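Putative oxidoreductase (Bacteroides fragilis NCTC 9343, PDB 3FHL) probably acts as a nucleotide-dependent oxidoreductase of the Gfo/Idh/MocA family, with an NAD-binding Rossmann fold joined to a C-terminal alpha/beta domain. Local coordinates at residues Arg145-Phe153 with His182-Phe191; Met193-Leu201 with Tyr342-Leu353. One frame throughout, in Å; residues are numbered along the deposited sequence.

Contact 1 of 2, residues Arg145-Phe153 with His182-Phe191; sequences RLVEYESTF and HLIDQAIQLF
Phe191 turns the edge of its ring into the face of Tyr149, a T-shaped stack where helix 180-191 packs on strand 146-154 of the large mixed sheet in the C-terminal alpha/beta domain. The ring planes stand at 73°, with centroids 4.9 Å apart. Phe191 CE2 reaches Tyr149 CG at 3.5 Å, toward the rim of the tyrosine ring. With CG anti to the backbone N (chi1 173°), Tyr149 extends its ring from the strand toward the last turn of the helix. Leu190 CD1 touches Tyr149 CE1 at 3.6 Å, the two side chains crossing at about a right angle, while the Leu190 CB lies over the centre of one face of the Phe191 ring. Farther back on the strand, Leu146 CD2 touches Phe191 CZ at 3.7 Å.

Toward the start of the helix, Leu183 lies between Ser151 and Phe153: its CD2 branch meets Phe153 CE2 at 3.5 Å, and His182 CB sits at the edge of that ring. Arg243, from a neighbouring loop, makes a cation-pi contact with Phe153 and a hydrogen bond to Ser151 OG. Gln186 gives its NE2 to the carbonyl of Arg125.

In this largely apolar interface one water has four partners. It accepts from Tyr149 OH and Ser151 OG and donates to Gln186 OE1 and to the backbone carbonyl of Leu183, the water oxygen lying 2.7 Å from Tyr149 OH.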
loop_
_atom_site.group_PDB
_atom_site.type_symbol
_atom_site.label_atom_id
_atom_site.label_comp_id
_atom_site.label_asym_id
_atom_site.label_seq_id
_atom_site.Cartn_x
_atom_site.Cartn_y
_atom_site.Cartn_z
ATOM N N ARG C 145 18.310 -2.007 11.192
ATOM C CA ARG C 145 17.338 -1.098 11.814
ATOM C C ARG C 145 16.070 -1.077 10.951
ATOM O O ARG C 145 16.153 -0.778 9.763
ATOM C CB ARG C 145 17.935 0.300 11.919
ATOM C CG ARG C 145 16.942 1.384 12.294
ATOM C CD ARG C 145 17.617 2.710 12.561
ATOM N NE ARG C 145 18.482 3.185 11.478
ATOM C CZ ARG C 145 18.080 3.960 10.472
ATOM N NH1 ARG C 145 16.808 4.326 10.374
ATOM N NH2 ARG C 145 18.947 4.358 9.550
ATOM N N LEU C 146 14.915 -1.399 11.535
ATOM C CA LEU C 146 13.650 -1.391 10.785
ATOM C C LEU C 146 13.233 0.035 10.447
ATOM O O LEU C 146 13.303 0.939 11.302
ATOM C CB LEU C 146 12.526 -2.078 11.563
ATOM C CG LEU C 146 11.188 -2.297 10.827
ATOM C CD1 LEU C 146 11.292 -3.453 9.868
ATOM C CD2 LEU C 146 10.069 -2.521 11.825
ATOM N N VAL C 147 12.811 0.237 9.196
ATOM C CA VAL C 147 12.330 1.553 8.759
ATOM C C VAL C 147 10.878 1.558 8.292
ATOM O O VAL C 147 10.228 2.606 8.307
ATOM C CB VAL C 147 13.261 2.203 7.690
ATOM C CG1 VAL C 147 14.697 2.276 8.188
ATOM C CG2 VAL C 147 13.202 1.450 6.350
ATOM N N GLU C 148 10.354 0.397 7.892
ATOM C CA GLU C 148 8.995 0.343 7.368
ATOM C C GLU C 148 8.307 -0.980 7.673
ATOM O O GLU C 148 8.926 -2.030 7.584
ATOM C CB GLU C 148 8.982 0.606 5.846
ATOM C CG GLU C 148 7.577 0.563 5.230
ATOM C CD GLU C 148 7.479 1.180 3.838
ATOM O OE1 GLU C 148 8.454 1.064 3.056
ATOM O OE2 GLU C 148 6.408 1.764 3.534
ATOM N N TYR C 149 7.023 -0.898 8.012
ATOM C CA TYR C 149 6.213 -2.049 8.381
ATOM C C TYR C 149 4.896 -1.915 7.648
ATOM O O TYR C 149 4.158 -0.938 7.844
ATOM C CB TYR C 149 5.963 -2.001 9.898
ATOM C CG TYR C 149 5.000 -3.018 10.478
ATOM C CD1 TYR C 149 5.451 -4.288 10.866
ATOM C CD2 TYR C 149 3.656 -2.697 10.686
ATOM C CE1 TYR C 149 4.590 -5.201 11.442
ATOM C CE2 TYR C 149 2.776 -3.604 11.252
ATOM C CZ TYR C 149 3.253 -4.856 11.639
ATOM O OH TYR C 149 2.390 -5.758 12.193
ATOM N N GLU C 150 4.608 -2.901 6.810
ATOM C CA GLU C 150 3.346 -2.964 6.081
ATOM C C GLU C 150 2.647 -4.249 6.418
ATOM O O GLU C 150 3.250 -5.325 6.361
ATOM C CB GLU C 150 3.591 -2.918 4.577
ATOM C CG GLU C 150 4.241 -1.610 4.117
ATOM C CD GLU C 150 4.899 -1.725 2.761
ATOM O OE1 GLU C 150 4.263 -2.221 1.804
ATOM O OE2 GLU C 150 6.063 -1.311 2.655
ATOM N N SER C 151 1.369 -4.149 6.743
ATOM C CA SER C 151 0.607 -5.321 7.134
ATOM C C SER C 151 -0.751 -5.238 6.441
ATOM O O SER C 151 -1.474 -4.261 6.594
ATOM C CB SER C 151 0.486 -5.362 8.678
ATOM O OG SER C 151 -0.479 -6.299 9.129
ATOM N N THR C 152 -1.094 -6.267 5.670
ATOM C CA THR C 152 -2.275 -6.237 4.825
ATOM C C THR C 152 -3.042 -7.548 4.841
ATOM O O THR C 152 -2.428 -8.604 4.736
ATOM C CB THR C 152 -1.872 -5.988 3.331
ATOM O OG1 THR C 152 -1.117 -4.782 3.233
ATOM C CG2 THR C 152 -3.100 -5.932 2.376
ATOM N N PHE C 153 -4.370 -7.480 4.964
ATOM C CA PHE C 153 -5.227 -8.627 4.648
ATOM C C PHE C 153 -5.873 -8.496 3.268
ATOM O O PHE C 153 -6.859 -7.774 3.080
ATOM C CB PHE C 153 -6.326 -8.832 5.697
ATOM C CG PHE C 153 -5.900 -9.618 6.904
ATOM C CD1 PHE C 153 -5.227 -10.835 6.769
ATOM C CD2 PHE C 153 -6.209 -9.161 8.186
ATOM C CE1 PHE C 153 -4.850 -11.568 7.893
ATOM C CE2 PHE C 153 -5.832 -9.890 9.318
ATOM C CZ PHE C 153 -5.153 -11.089 9.171
ATOM N N HIS C 182 -7.533 -6.550 14.248
ATOM C CA HIS C 182 -6.389 -7.467 14.344
ATOM C C HIS C 182 -5.060 -6.819 13.955
ATOM O O HIS C 182 -4.048 -7.034 14.617
ATOM C CB HIS C 182 -6.596 -8.722 13.479
ATOM C CG HIS C 182 -7.796 -9.532 13.850
ATOM N ND1 HIS C 182 -7.855 -10.295 14.995
ATOM C CD2 HIS C 182 -8.966 -9.737 13.200
ATOM C CE1 HIS C 182 -9.020 -10.914 15.047
ATOM N NE2 HIS C 182 -9.711 -10.595 13.968
ATOM N N LEU C 183 -5.063 -6.028 12.883
ATOM C CA LEU C 183 -3.829 -5.432 12.358
ATOM C C LEU C 183 -3.326 -4.314 13.244
ATOM O O LEU C 183 -2.121 -4.163 13.427
ATOM C CB LEU C 183 -4.037 -4.890 10.926
ATOM C CG LEU C 183 -4.522 -5.905 9.874
ATOM C CD1 LEU C 183 -4.470 -5.304 8.492
ATOM C CD2 LEU C 183 -3.680 -7.201 9.899
ATOM N N ILE C 184 -4.255 -3.486 13.715
ATOM C CA ILE C 184 -3.937 -2.403 14.634
ATOM C C ILE C 184 -3.390 -2.954 15.958
ATOM O O ILE C 184 -2.368 -2.478 16.448
ATOM C CB ILE C 184 -5.163 -1.499 14.907
ATOM C CG1 ILE C 184 -5.560 -0.723 13.641
ATOM C CG2 ILE C 184 -4.824 -0.509 16.001
ATOM C CD1 ILE C 184 -7.004 -0.245 13.607
ATOM N N ASP C 185 -4.066 -3.961 16.519
ATOM C CA ASP C 185 -3.563 -4.623 17.739
ATOM C C ASP C 185 -2.103 -5.066 17.625
ATOM O O ASP C 185 -1.272 -4.725 18.475
ATOM C CB ASP C 185 -4.443 -5.809 18.118
ATOM C CG ASP C 185 -3.939 -6.531 19.361
ATOM O OD1 ASP C 185 -3.879 -5.897 20.452
ATOM O OD2 ASP C 185 -3.601 -7.731 19.234
ATOM N N GLN C 186 -1.795 -5.773 16.541
ATOM C CA GLN C 186 -0.431 -6.187 16.233
ATOM C C GLN C 186 0.525 -5.013 16.137
ATOM O O GLN C 186 1.625 -5.082 16.687
ATOM C CB GLN C 186 -0.394 -6.985 14.927
ATOM C CG GLN C 186 -0.985 -8.413 15.005
ATOM C CD GLN C 186 -1.037 -9.080 13.635
ATOM O OE1 GLN C 186 -0.878 -8.413 12.616
ATOM N NE2 GLN C 186 -1.262 -10.399 13.605
ATOM N N ALA C 187 0.117 -3.931 15.456
ATOM C CA ALA C 187 1.025 -2.787 15.275
ATOM C C ALA C 187 1.334 -2.092 16.590
ATOM O O ALA C 187 2.484 -1.709 16.834
ATOM C CB ALA C 187 0.472 -1.778 14.249
ATOM N N ILE C 188 0.308 -1.942 17.425
ATOM C CA ILE C 188 0.468 -1.355 18.779
ATOM C C ILE C 188 1.380 -2.211 19.661
ATOM O O ILE C 188 2.243 -1.681 20.371
ATOM C CB ILE C 188 -0.895 -1.137 19.482
ATOM C CG1 ILE C 188 -1.723 -0.081 18.738
ATOM C CG2 ILE C 188 -0.717 -0.704 20.956
ATOM C CD1 ILE C 188 -3.194 -0.087 19.167
ATOM N N GLN C 189 1.217 -3.533 19.597
ATOM C CA GLN C 189 2.112 -4.436 20.337
ATOM C C GLN C 189 3.585 -4.239 19.973
ATOM O O GLN C 189 4.458 -4.212 20.851
ATOM C CB GLN C 189 1.687 -5.904 20.169
ATOM C CG GLN C 189 0.447 -6.268 20.991
ATOM C CD GLN C 189 0.634 -5.992 22.494
ATOM O OE1 GLN C 189 1.497 -6.591 23.138
ATOM N NE2 GLN C 189 -0.173 -5.083 23.046
ATOM N N LEU C 190 3.869 -4.066 18.686
ATOM C CA LEU C 190 5.256 -3.900 18.269
ATOM C C LEU C 190 5.824 -2.505 18.474
ATOM O O LEU C 190 6.994 -2.378 18.804
ATOM C CB LEU C 190 5.452 -4.314 16.808
ATOM C CG LEU C 190 5.066 -5.738 16.401
ATOM C CD1 LEU C 190 5.222 -5.899 14.902
ATOM C CD2 LEU C 190 5.893 -6.784 17.132
ATOM N N PHE C 191 5.009 -1.466 18.277
ATOM C CA PHE C 191 5.555 -0.113 18.082
ATOM C C PHE C 191 4.958 0.948 18.985
ATOM O O PHE C 191 5.449 2.066 19.008
ATOM C CB PHE C 191 5.394 0.346 16.619
ATOM C CG PHE C 191 5.941 -0.621 15.615
ATOM C CD1 PHE C 191 7.299 -0.900 15.570
ATOM C CD2 PHE C 191 5.094 -1.266 14.728
ATOM C CE1 PHE C 191 7.810 -1.817 14.654
ATOM C CE2 PHE C 191 5.595 -2.160 13.803
ATOM C CZ PHE C 191 6.954 -2.442 13.765
HETATM O O HOH W 1 -0.328 -5.674 11.844
#

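Contact 2 of 2, residues Met193-Leu201 with Tyr342-Leu353; sequences MPEAVFADL and YQSHRENKIVNL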
loop_
_atom_site.group_PDB
_atom_site.type_symbol
_atom_site.label_atom_id
_atom_site.label_comp_id
_atom_site.label_asym_id
_atom_site.label_seq_id
_atom_site.Cartn_x
_atom_site.Cartn_y
_atom_site.Cartn_z
ATOM N N MET C 193 1.513 3.262 20.683
ATOM C CA MET C 193 0.470 4.138 20.167
ATOM C C MET C 193 1.042 5.287 19.322
ATOM O O MET C 193 2.072 5.875 19.679
ATOM C CB MET C 193 -0.428 4.656 21.303
ATOM C CG MET C 193 -1.288 3.563 21.949
ATOM S SD MET C 193 -2.743 3.021 21.030
ATOM C CE MET C 193 -3.902 4.357 21.345
ATOM N N PRO C 194 0.383 5.597 18.187
ATOM C CA PRO C 194 0.853 6.677 17.317
ATOM C C PRO C 194 0.481 8.081 17.830
ATOM O O PRO C 194 -0.471 8.238 18.599
ATOM C CB PRO C 194 0.129 6.382 16.002
ATOM C CG PRO C 194 -1.142 5.773 16.423
ATOM C CD PRO C 194 -0.834 4.962 17.647
ATOM N N GLU C 195 1.214 9.093 17.392
ATOM C CA GLU C 195 0.804 10.477 17.643
ATOM C C GLU C 195 -0.424 10.874 16.833
ATOM O O GLU C 195 -1.268 11.642 17.307
ATOM C CB GLU C 195 1.943 11.432 17.316
ATOM C CG GLU C 195 3.149 11.273 18.204
ATOM C CD GLU C 195 4.289 12.163 17.768
ATOM O OE1 GLU C 195 4.032 13.141 17.036
ATOM O OE2 GLU C 195 5.442 11.886 18.155
ATOM N N ALA C 196 -0.528 10.353 15.610
ATOM C CA ALA C 196 -1.620 10.728 14.717
ATOM C C ALA C 196 -2.063 9.565 13.822
ATOM O O ALA C 196 -1.358 8.565 13.698
ATOM C CB ALA C 196 -1.213 11.954 13.872
ATOM N N VAL C 197 -3.240 9.695 13.223
ATOM C CA VAL C 197 -3.781 8.659 12.329
ATOM C C VAL C 197 -4.278 9.278 11.013
ATOM O O VAL C 197 -5.013 10.262 11.021
ATOM C CB VAL C 197 -4.937 7.866 13.001
ATOM C CG1 VAL C 197 -5.662 6.936 11.986
ATOM C CG2 VAL C 197 -4.416 7.027 14.194
ATOM N N PHE C 198 -3.852 8.711 9.885
ATOM C CA PHE C 198 -4.522 8.965 8.627
ATOM C C PHE C 198 -5.215 7.680 8.194
ATOM O O PHE C 198 -4.649 6.594 8.324
ATOM C CB PHE C 198 -3.535 9.448 7.548
ATOM C CG PHE C 198 -4.091 9.337 6.134
ATOM C CD1 PHE C 198 -4.815 10.386 5.574
ATOM C CD2 PHE C 198 -3.927 8.170 5.390
ATOM C CE1 PHE C 198 -5.343 10.280 4.283
ATOM C CE2 PHE C 198 -4.456 8.054 4.108
ATOM C CZ PHE C 198 -5.163 9.118 3.554
ATOM N N ALA C 199 -6.439 7.798 7.695
ATOM C CA ALA C 199 -7.108 6.654 7.075
ATOM C C ALA C 199 -7.921 7.057 5.859
ATOM O O ALA C 199 -8.486 8.144 5.807
ATOM C CB ALA C 199 -8.017 5.958 8.074
ATOM N N ASP C 200 -8.002 6.149 4.895
ATOM C CA ASP C 200 -8.906 6.307 3.779
ATOM C C ASP C 200 -9.637 4.990 3.630
ATOM O O ASP C 200 -9.015 3.931 3.503
ATOM C CB ASP C 200 -8.127 6.668 2.504
ATOM C CG ASP C 200 -9.043 7.019 1.318
ATOM O OD1 ASP C 200 -10.266 7.198 1.504
ATOM O OD2 ASP C 200 -8.526 7.129 0.188
ATOM N N LEU C 201 -10.963 5.064 3.688
ATOM C CA LEU C 201 -11.799 3.881 3.580
ATOM C C LEU C 201 -12.579 3.944 2.294
ATOM O O LEU C 201 -12.743 5.013 1.702
ATOM C CB LEU C 201 -12.785 3.770 4.755
ATOM C CG LEU C 201 -12.455 3.969 6.242
ATOM C CD1 LEU C 201 -13.457 3.170 7.039
ATOM C CD2 LEU C 201 -11.040 3.622 6.679
ATOM N N TYR C 342 -11.910 6.081 11.385
ATOM C CA TYR C 342 -13.225 6.494 10.896
ATOM C C TYR C 342 -13.377 8.025 10.855
ATOM O O TYR C 342 -13.904 8.569 9.888
ATOM C CB TYR C 342 -14.358 5.814 11.683
ATOM C CG TYR C 342 -14.690 4.417 11.167
ATOM C CD1 TYR C 342 -15.456 4.239 10.018
ATOM C CD2 TYR C 342 -14.253 3.278 11.835
ATOM C CE1 TYR C 342 -15.775 2.961 9.546
ATOM C CE2 TYR C 342 -14.556 1.997 11.363
ATOM C CZ TYR C 342 -15.309 1.842 10.216
ATOM O OH TYR C 342 -15.615 0.572 9.740
ATOM N N GLN C 343 -12.853 8.710 11.866
ATOM C CA GLN C 343 -12.945 10.165 11.939
ATOM C C GLN C 343 -12.091 10.838 10.850
ATOM O O GLN C 343 -12.515 11.814 10.244
ATOM C CB GLN C 343 -12.549 10.648 13.338
ATOM C CG GLN C 343 -12.728 12.148 13.571
ATOM C CD GLN C 343 -12.013 12.646 14.813
ATOM O OE1 GLN C 343 -11.625 11.863 15.684
ATOM N NE2 GLN C 343 -11.830 13.958 14.901
ATOM N N SER C 344 -10.895 10.308 10.617
ATOM C CA SER C 344 -9.994 10.792 9.574
ATOM C C SER C 344 -10.596 10.703 8.185
ATOM O O SER C 344 -10.451 11.633 7.376
ATOM C CB SER C 344 -8.674 10.024 9.602
ATOM O OG SER C 344 -7.837 10.413 8.529
ATOM N N HIS C 345 -11.266 9.588 7.916
ATOM C CA HIS C 345 -11.936 9.369 6.644
ATOM C C HIS C 345 -13.156 10.286 6.496
ATOM O O HIS C 345 -13.290 10.962 5.482
ATOM C CB HIS C 345 -12.338 7.898 6.496
ATOM C CG HIS C 345 -13.349 7.642 5.420
ATOM N ND1 HIS C 345 -13.066 7.783 4.078
ATOM C CD2 HIS C 345 -14.635 7.231 5.489
ATOM C CE1 HIS C 345 -14.138 7.482 3.369
ATOM N NE2 HIS C 345 -15.104 7.141 4.202
ATOM N N ARG C 346 -14.023 10.299 7.507
ATOM C CA ARG C 346 -15.262 11.086 7.491
ATOM C C ARG C 346 -15.017 12.596 7.381
ATOM O O ARG C 346 -15.730 13.292 6.656
ATOM C CB ARG C 346 -16.133 10.734 8.709
ATOM C CG ARG C 346 -16.854 11.906 9.395
ATOM C CD ARG C 346 -17.897 11.458 10.434
ATOM N NE ARG C 346 -17.542 10.216 11.130
ATOM C CZ ARG C 346 -16.769 10.128 12.214
ATOM N NH1 ARG C 346 -16.229 11.215 12.766
ATOM N NH2 ARG C 346 -16.532 8.937 12.745
ATOM N N GLU C 347 -13.989 13.080 8.070
ATOM C CA GLU C 347 -13.707 14.506 8.166
ATOM C C GLU C 347 -12.611 14.981 7.222
ATOM O O GLU C 347 -12.277 16.175 7.214
ATOM C CB GLU C 347 -13.342 14.871 9.604
ATOM C CG GLU C 347 -14.485 14.667 10.584
ATOM C CD GLU C 347 -14.146 15.063 12.018
ATOM O OE1 GLU C 347 -13.015 15.543 12.276
ATOM O OE2 GLU C 347 -15.027 14.882 12.891
ATOM N N ASN C 348 -12.047 14.054 6.439
ATOM C CA ASN C 348 -10.966 14.369 5.493
ATOM C C ASN C 348 -9.805 15.095 6.184
ATOM O O ASN C 348 -9.306 16.114 5.697
ATOM C CB ASN C 348 -11.519 15.153 4.269
ATOM C CG ASN C 348 -10.443 15.500 3.231
ATOM O OD1 ASN C 348 -10.383 16.629 2.734
ATOM N ND2 ASN C 348 -9.586 14.548 2.920
ATOM N N LYS C 349 -9.385 14.571 7.337
ATOM C CA LYS C 349 -8.295 15.171 8.118
ATOM C C LYS C 349 -7.359 14.130 8.748
ATOM O O LYS C 349 -7.761 13.006 9.015
ATOM C CB LYS C 349 -8.880 16.034 9.239
ATOM C CG LYS C 349 -9.445 17.390 8.800
ATOM C CD LYS C 349 -10.359 17.973 9.883
ATOM C CE LYS C 349 -10.912 19.343 9.498
ATOM N NZ LYS C 349 -9.833 20.372 9.439
ATOM N N ILE C 350 -6.120 14.518 9.011
ATOM C CA ILE C 350 -5.266 13.751 9.910
ATOM C C ILE C 350 -5.775 13.982 11.339
ATOM O O ILE C 350 -6.014 15.130 11.742
ATOM C CB ILE C 350 -3.803 14.192 9.780
ATOM C CG1 ILE C 350 -3.258 13.822 8.388
ATOM C CG2 ILE C 350 -2.933 13.607 10.926
ATOM C CD1 ILE C 350 -1.810 14.228 8.172
ATOM N N VAL C 351 -5.957 12.894 12.091
ATOM C CA VAL C 351 -6.492 12.970 13.459
ATOM C C VAL C 351 -5.366 12.801 14.457
ATOM O O VAL C 351 -4.727 11.753 14.503
ATOM C CB VAL C 351 -7.576 11.902 13.716
ATOM C CG1 VAL C 351 -7.980 11.861 15.192
ATOM C CG2 VAL C 351 -8.789 12.156 12.854
ATOM N N ASN C 352 -5.128 13.840 15.250
ATOM C CA ASN C 352 -4.103 13.807 16.279
ATOM C C ASN C 352 -4.689 13.266 17.586
ATOM O O ASN C 352 -5.773 13.673 18.017
ATOM C CB ASN C 352 -3.499 15.201 16.488
ATOM C CG ASN C 352 -2.839 15.747 15.232
ATOM O OD1 ASN C 352 -1.798 15.251 14.791
ATOM N ND2 ASN C 352 -3.442 16.780 14.651
ATOM N N LEU C 353 -3.982 12.322 18.194
ATOM C CA LEU C 353 -4.420 11.724 19.452
ATOM C C LEU C 353 -3.960 12.577 20.637
ATOM O O LEU C 353 -2.784 12.943 20.722
ATOM C CB LEU C 353 -3.871 10.297 19.576
ATOM C CG LEU C 353 -4.633 9.097 18.996
ATOM C CD1 LEU C 353 -4.899 9.199 17.518
ATOM C CD2 LEU C 353 -3.827 7.833 19.266
HETATM O O HOH W 2 -0.794 13.837 19.029
HETATM O O HOH W 3 -8.701 10.935 5.332
HETATM O O HOH W 4 -11.463 9.127 2.877
#
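Leu201 lies over one face of the His345 ring, at the end of an interface where the C-terminal residues add a short antiparallel edge strand, 351-352, to the mixed sheet beside strand 194-202. Its CB stands 3.9 Å from the ring centroid and 6° off the normal, a CH-pi contact. Leu201 is buried beneath the ring, whereas His345 itself lies at the surface. Leu201 CD1 presses on Tyr342 CE1 at 3.4 Å; the Tyr342 hydroxyl is bonded beyond the contact to Asp211.

Ser344 is the buried polar link. With OG anti to the backbone N (chi1 175°), it accepts from Ala199 N at 3.1 Å and donates to Lys349 O at 2.6 Å. One hydroxyl thus ties the strand to the turn after the helix, where Asn348, with positive phi, forms a Schellman motif. Val197 and Val351 then make a hydrogen-bonded pair: Val351 N donates to Val197 O almost straight (173°), and Val197 N returns a bond to Val351 O. Beside it Ala196 and Asn352 form the non-hydrogen-bonded pair, and Ala196 CB rests against Ile350 CG2.

Solvent meets the other end, at Asn352 and Leu353. Leu353 is exposed outward yet well packed inward, CD2 lying 3.4 Å from Pro194 O and also near Met193 CE, CD1 4.0 Å from Val197 CG2. A water joins its carbonyl to that of Glu195. The sheet edge also faces the second subunit: Phe198 stacks on Phe198 of that chain, Asn352 bonds Asn348 there, and Asp200 forms a salt bridge with its Lys228. Within the chain, Leu353 N donates to Glu195 O at 2.9 Å.

Overall arrangement
Both contacts belong to the mixed sheet of the C-terminal domain, and helix 180-191 leads directly into strand 194-202, joining them along the chain; their centres are about 17 Å apart. Contact 1 is the core one: a helix lies against an inner strand, held by aromatic and aliphatic side chains and bridged by a single water. Contact 2 lies farther out and is partly exposed, with main-chain bonds closing the sheet edge. Helix 328-347 covers part of its strand and also packs on Ile184, a residue of helix 180-191 that does not touch strand 146-154. The second subunit meets strand 146-154 through residues that do not touch the helix, and contact 2 at the sheet edge. Ile188 CD1 touches Met193 SD at 3.7 Å.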